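Coenzyme F420-dependent N(5),N(10)-methenyltetrahydromethanopterin reductase-related protein (Desulfurobacterium thermolithotrophum DSM 11699, PDB 6HUZ) is a paralog of [Fe]-hydrogenase that binds the iron-guanylylpyridinol cofactor and uses tetrahydrofolate derivatives as substrates. Local coordinates at residues 2-7 with 80-85. Residues are numbered along the deposited sequence; the frame is centred on the assembly and turned at random.
Sequences RVTVYG and KEAEVA. With FE9 (iron-guanylyl pyridinol cofactor), chain B.
Arg2, at the start of strand 2-6, bonds to Glu83 in the loop leading into the parallel strand 84-87 of the Rossmann-like sheet. Glu83 OE1 accepts Arg2 N at 3.0 Å from above its carboxylate plane, while OE2 bridges to Lys179. Arg2 O takes Glu83 N at 2.9 Å and, weakly, Val84 N; Thr4 N then meets Val84 O almost straight (172°).

With chi1 -69°, CG of Arg2 stands beside the backbone N, and bends at chi2 and chi3 carry the chain alongside Glu81. There OE2 lies over a guanidinium face, 3.5 Å from NH2, a purely electrostatic salt bridge. Replacing Arg2 by an alanine would probably leave the Glu81 carboxylate without this counter-charge and Glu81 CB without the packing of Arg2 CD.

Val3 CG1 lies 4.2 Å from Val84 CB on the face covered by helix 174-186. Opposite, Thr4 offers OG1 to Ala78 O and CG2 to a face of the Tyr6 ring, whose edge small Ala85 admits, CB 4.0 Å from CE2.

Main-chain bonds thus fix the register, the Arg2 side chain adding non-directional charge; the buried other end sets Tyr6, its hydroxyl held by Asp75 O, edge-on to the cofactor's guanine N2A.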
ATOM      1  N   ARG A   2      18.633   7.438  35.279  1.00 42.81           N
ATOM      2  CA  ARG A   2      17.332   7.734  35.878  1.00 42.18           C
ATOM      3  C   ARG A   2      16.267   7.671  34.764  1.00 44.82           C
ATOM      4  O   ARG A   2      16.306   8.475  33.831  1.00 43.71           O
ATOM      5  CB  ARG A   2      17.328   9.117  36.553  1.00 41.40           C
ATOM      6  CG  ARG A   2      18.202   9.219  37.840  1.00 48.77           C
ATOM      7  CD  ARG A   2      17.429   9.609  39.083  1.00 77.54           C
ATOM      8  NE  ARG A   2      17.907   8.867  40.254  1.00107.95           N
ATOM      9  CZ  ARG A   2      17.144   8.172  41.098  1.00121.82           C
ATOM     10  NH1 ARG A   2      17.692   7.534  42.125  1.00112.72           N
ATOM     11  NH2 ARG A   2      15.827   8.106  40.920  1.00102.91           N
ATOM     12  N   VAL A   3      15.336   6.717  34.855  1.00 40.13           N
ATOM     13  CA  VAL A   3      14.275   6.543  33.842  1.00 39.65           C
ATOM     14  C   VAL A   3      12.912   6.649  34.522  1.00 42.42           C
ATOM     15  O   VAL A   3      12.710   6.049  35.578  1.00 42.34           O
ATOM     16  CB  VAL A   3      14.365   5.132  33.204  1.00 43.16           C
ATOM     17  CG1 VAL A   3      13.391   4.971  32.040  1.00 43.96           C
ATOM     18  CG2 VAL A   3      15.780   4.790  32.785  1.00 44.05           C
ATOM     19  N   THR A   4      11.986   7.372  33.913  1.00 41.57           N
ATOM     20  CA  THR A   4      10.622   7.488  34.407  1.00 43.52           C
ATOM     21  C   THR A   4       9.720   6.919  33.318  1.00 40.06           C
ATOM     22  O   THR A   4       9.777   7.351  32.158  1.00 38.80           O
ATOM     23  CB  THR A   4      10.196   8.929  34.715  1.00 48.49           C
ATOM     24  OG1 THR A   4      11.023   9.442  35.759  1.00 51.92           O
ATOM     25  CG2 THR A   4       8.729   9.019  35.151  1.00 46.52           C
ATOM     26  N   VAL A   5       8.889   5.951  33.688  1.00 37.48           N
ATOM     27  CA  VAL A   5       7.924   5.343  32.778  1.00 36.94           C
ATOM     28  C   VAL A   5       6.629   5.973  33.189  1.00 40.75           C
ATOM     29  O   VAL A   5       6.303   5.989  34.379  1.00 41.75           O
ATOM     30  CB  VAL A   5       7.878   3.806  32.905  1.00 39.34           C
ATOM     31  CG1 VAL A   5       6.693   3.234  32.122  1.00 36.67           C
ATOM     32  CG2 VAL A   5       9.204   3.193  32.421  1.00 38.17           C
ATOM     33  N   TYR A   6       5.902   6.511  32.236  1.00 40.69           N
ATOM     34  CA  TYR A   6       4.626   7.157  32.513  1.00 40.93           C
ATOM     35  C   TYR A   6       3.532   6.218  32.071  1.00 43.90           C
ATOM     36  O   TYR A   6       3.438   5.968  30.891  1.00 42.32           O
ATOM     37  CB  TYR A   6       4.554   8.489  31.760  1.00 41.42           C
ATOM     38  CG  TYR A   6       5.346   9.575  32.460  1.00 41.55           C
ATOM     39  CD1 TYR A   6       4.787  10.313  33.492  1.00 43.12           C
ATOM     40  CD2 TYR A   6       6.659   9.848  32.102  1.00 43.20           C
ATOM     41  CE1 TYR A   6       5.527  11.275  34.177  1.00 43.12           C
ATOM     42  CE2 TYR A   6       7.408  10.814  32.778  1.00 42.08           C
ATOM     43  CZ  TYR A   6       6.824  11.552  33.789  1.00 44.11           C
ATOM     44  OH  TYR A   6       7.560  12.508  34.459  1.00 44.86           O
ATOM     45  N   GLY A   7       2.743   5.689  33.005  1.00 41.30           N
ATOM     46  CA  GLY A   7       1.655   4.763  32.695  1.00 39.90           C
ATOM     47  C   GLY A   7       1.920   3.343  33.154  1.00 42.74           C
ATOM     48  O   GLY A   7       2.929   2.756  32.794  1.00 42.18           O
ATOM     49  N   LYS A  80      11.504  15.387  37.435  1.00 53.22           N
ATOM     50  CA  LYS A  80      12.637  16.087  38.057  1.00 53.44           C
ATOM     51  C   LYS A  80      14.036  15.504  37.828  1.00 55.79           C
ATOM     52  O   LYS A  80      14.950  16.284  37.514  1.00 55.94           O
ATOM     53  CB  LYS A  80      12.408  16.288  39.556  1.00 58.77           C
ATOM     54  CG  LYS A  80      11.099  17.008  39.910  1.00 78.37           C
ATOM     55  CD  LYS A  80      11.227  18.520  39.975  1.00 81.48           C
ATOM     56  CE  LYS A  80       9.913  19.151  40.363  1.00 69.42           C
ATOM     57  NZ  LYS A  80      10.073  20.281  41.317  1.00 78.93           N
ATOM     58  N   GLU A  81      14.257  14.188  37.981  1.00 52.07           N
ATOM     59  CA  GLU A  81      15.629  13.680  37.726  1.00 52.53           C
ATOM     60  C   GLU A  81      15.669  12.743  36.492  1.00 56.48           C
ATOM     61  O   GLU A  81      16.675  12.083  36.246  1.00 56.34           O
ATOM     62  CB  GLU A  81      16.223  12.940  38.936  1.00 55.78           C
ATOM     63  CG  GLU A  81      15.833  13.488  40.290  1.00 65.63           C
ATOM     64  CD  GLU A  81      16.189  12.521  41.397  1.00109.37           C
ATOM     65  OE1 GLU A  81      17.244  12.721  42.040  1.00126.21           O
ATOM     66  OE2 GLU A  81      15.418  11.557  41.616  1.00107.25           O
ATOM     67  N   ALA A  82      14.583  12.689  35.732  1.00 48.29           N
ATOM     68  CA  ALA A  82      14.466  11.813  34.590  1.00 47.32           C
ATOM     69  C   ALA A  82      15.368  12.143  33.378  1.00 52.72           C
ATOM     70  O   ALA A  82      15.244  13.216  32.789  1.00 53.76           O
ATOM     71  CB  ALA A  82      13.008  11.762  34.158  1.00 45.64           C
ATOM     72  N   GLU A  83      16.265  11.206  33.008  1.00 47.58           N
ATOM     73  CA  GLU A  83      17.138  11.364  31.833  1.00 47.26           C
ATOM     74  C   GLU A  83      16.372  10.827  30.624  1.00 44.85           C
ATOM     75  O   GLU A  83      16.615  11.236  29.486  1.00 43.64           O
ATOM     76  CB  GLU A  83      18.403  10.522  31.956  1.00 49.10           C
ATOM     77  CG  GLU A  83      19.422  11.023  32.942  1.00 57.62           C
ATOM     78  CD  GLU A  83      20.494   9.970  33.051  1.00 60.14           C
ATOM     79  OE1 GLU A  83      20.597   9.332  34.123  1.00 55.84           O
ATOM     80  OE2 GLU A  83      21.210   9.756  32.047  1.00 49.61           O
ATOM     81  N   VAL A  84      15.481   9.860  30.873  1.00 40.95           N
ATOM     82  CA  VAL A  84      14.639   9.244  29.846  1.00 39.34           C
ATOM     83  C   VAL A  84      13.202   9.248  30.419  1.00 40.29           C
ATOM     84  O   VAL A  84      12.985   8.782  31.536  1.00 40.55           O
ATOM     85  CB  VAL A  84      15.057   7.798  29.493  1.00 40.85           C
ATOM     86  CG1 VAL A  84      14.023   7.158  28.556  1.00 42.04           C
ATOM     87  CG2 VAL A  84      16.444   7.755  28.866  1.00 39.34           C
ATOM     88  N   ALA A  85      12.246   9.763  29.656  1.00 37.55           N
ATOM     89  CA  ALA A  85      10.842   9.798  30.045  1.00 42.04           C
ATOM     90  C   ALA A  85      10.118   8.981  28.975  1.00 42.56           C
ATOM     91  O   ALA A  85      10.143   9.357  27.803  1.00 41.11           O
ATOM     92  CB  ALA A  85      10.327  11.235  30.082  1.00 44.31           C
TER
HETATM   93  O2  FE9 B 401      -1.815  -1.794  23.842  1.00 34.73           O
HETATM   94 FE   FE9 B 401       1.176  -1.114  22.847  1.00 38.83          FE
HETATM   95  C1F FE9 B 401       1.598  -2.389  24.093  1.00 43.65           C
HETATM   96  O1F FE9 B 401       1.864  -3.176  24.862  1.00 45.55           O
HETATM   97  C2F FE9 B 401       2.462  -1.824  21.747  1.00 42.29           C
HETATM   98  O2F FE9 B 401       3.280  -2.250  21.093  1.00 38.49           O
HETATM   99  C8  FE9 B 401       2.360   0.213  23.532  1.00 36.75           C
HETATM  100  O18 FE9 B 401       3.548   0.238  23.262  1.00 41.07           O
HETATM  101  C7  FE9 B 401       1.778   1.286  24.437  1.00 36.62           C
HETATM  102  C6  FE9 B 401       0.381   0.836  24.757  1.00 33.09           C
HETATM  103  N1  FE9 B 401      -0.093  -0.313  24.101  1.00 36.67           N
HETATM  104  C5  FE9 B 401      -0.431   1.572  25.739  1.00 35.77           C
HETATM  105  C5M FE9 B 401       0.119   2.818  26.374  1.00 28.74           C
HETATM  106  C4  FE9 B 401      -1.788   1.082  26.029  1.00 39.15           C
HETATM  107  C3  FE9 B 401      -2.288  -0.132  25.326  1.00 37.50           C
HETATM  108  C3M FE9 B 401      -3.657  -0.705  25.587  1.00 29.52           C
HETATM  109  C2  FE9 B 401      -1.369  -0.826  24.348  1.00 32.60           C
HETATM  110  O3P FE9 B 401      -2.546   1.828  26.879  1.00 43.88           O
HETATM  111  P1  FE9 B 401      -2.804   1.440  28.426  1.00 36.62           P
HETATM  112  O1P FE9 B 401      -2.537   0.024  28.622  1.00 26.09           O
HETATM  113  O2P FE9 B 401      -4.383   1.662  28.702  1.00 34.30           O
HETATM  114  O5' FE9 B 401      -1.840   2.377  29.280  1.00 35.40           O
HETATM  115  C5' FE9 B 401      -2.064   3.770  29.432  1.00 33.42           C
HETATM  116  C4' FE9 B 401      -1.712   4.103  30.878  1.00 29.23           C
HETATM  117  O4' FE9 B 401      -1.741   5.513  31.063  1.00 33.96           O
HETATM  118  C1' FE9 B 401      -2.185   5.767  32.389  1.00 30.10           C
HETATM  119  C2' FE9 B 401      -3.275   4.738  32.600  1.00 41.09           C
HETATM  120  O2' FE9 B 401      -3.589   4.490  33.978  1.00 48.18           O
HETATM  121  C3' FE9 B 401      -2.702   3.520  31.885  1.00 33.67           C
HETATM  122  O3' FE9 B 401      -2.010   2.635  32.767  1.00 35.22           O
HETATM  123  N9A FE9 B 401      -2.581   7.182  32.518  1.00 33.44           N
HETATM  124  C4A FE9 B 401      -1.721   8.102  32.891  1.00 37.87           C
HETATM  125  N3A FE9 B 401      -0.431   8.050  33.293  1.00 39.37           N
HETATM  126  C2A FE9 B 401       0.175   9.191  33.684  1.00 37.18           C
HETATM  127  N2A FE9 B 401       1.476   9.101  34.039  1.00 37.80           N
HETATM  128  N1A FE9 B 401      -0.437  10.390  33.715  1.00 38.06           N
HETATM  129  C6A FE9 B 401      -1.733  10.546  33.393  1.00 35.53           C
HETATM  130  O6A FE9 B 401      -2.278  11.662  33.410  1.00 37.70           O
HETATM  131  C5A FE9 B 401      -2.466   9.367  32.927  1.00 37.77           C
HETATM  132  N7A FE9 B 401      -3.712   9.100  32.507  1.00 37.73           N
HETATM  133  C8A FE9 B 401      -3.767   7.766  32.259  1.00 31.54           C
HETATM  134  O   HOH W   1      -0.501  -1.945  21.604  1.00 38.05           O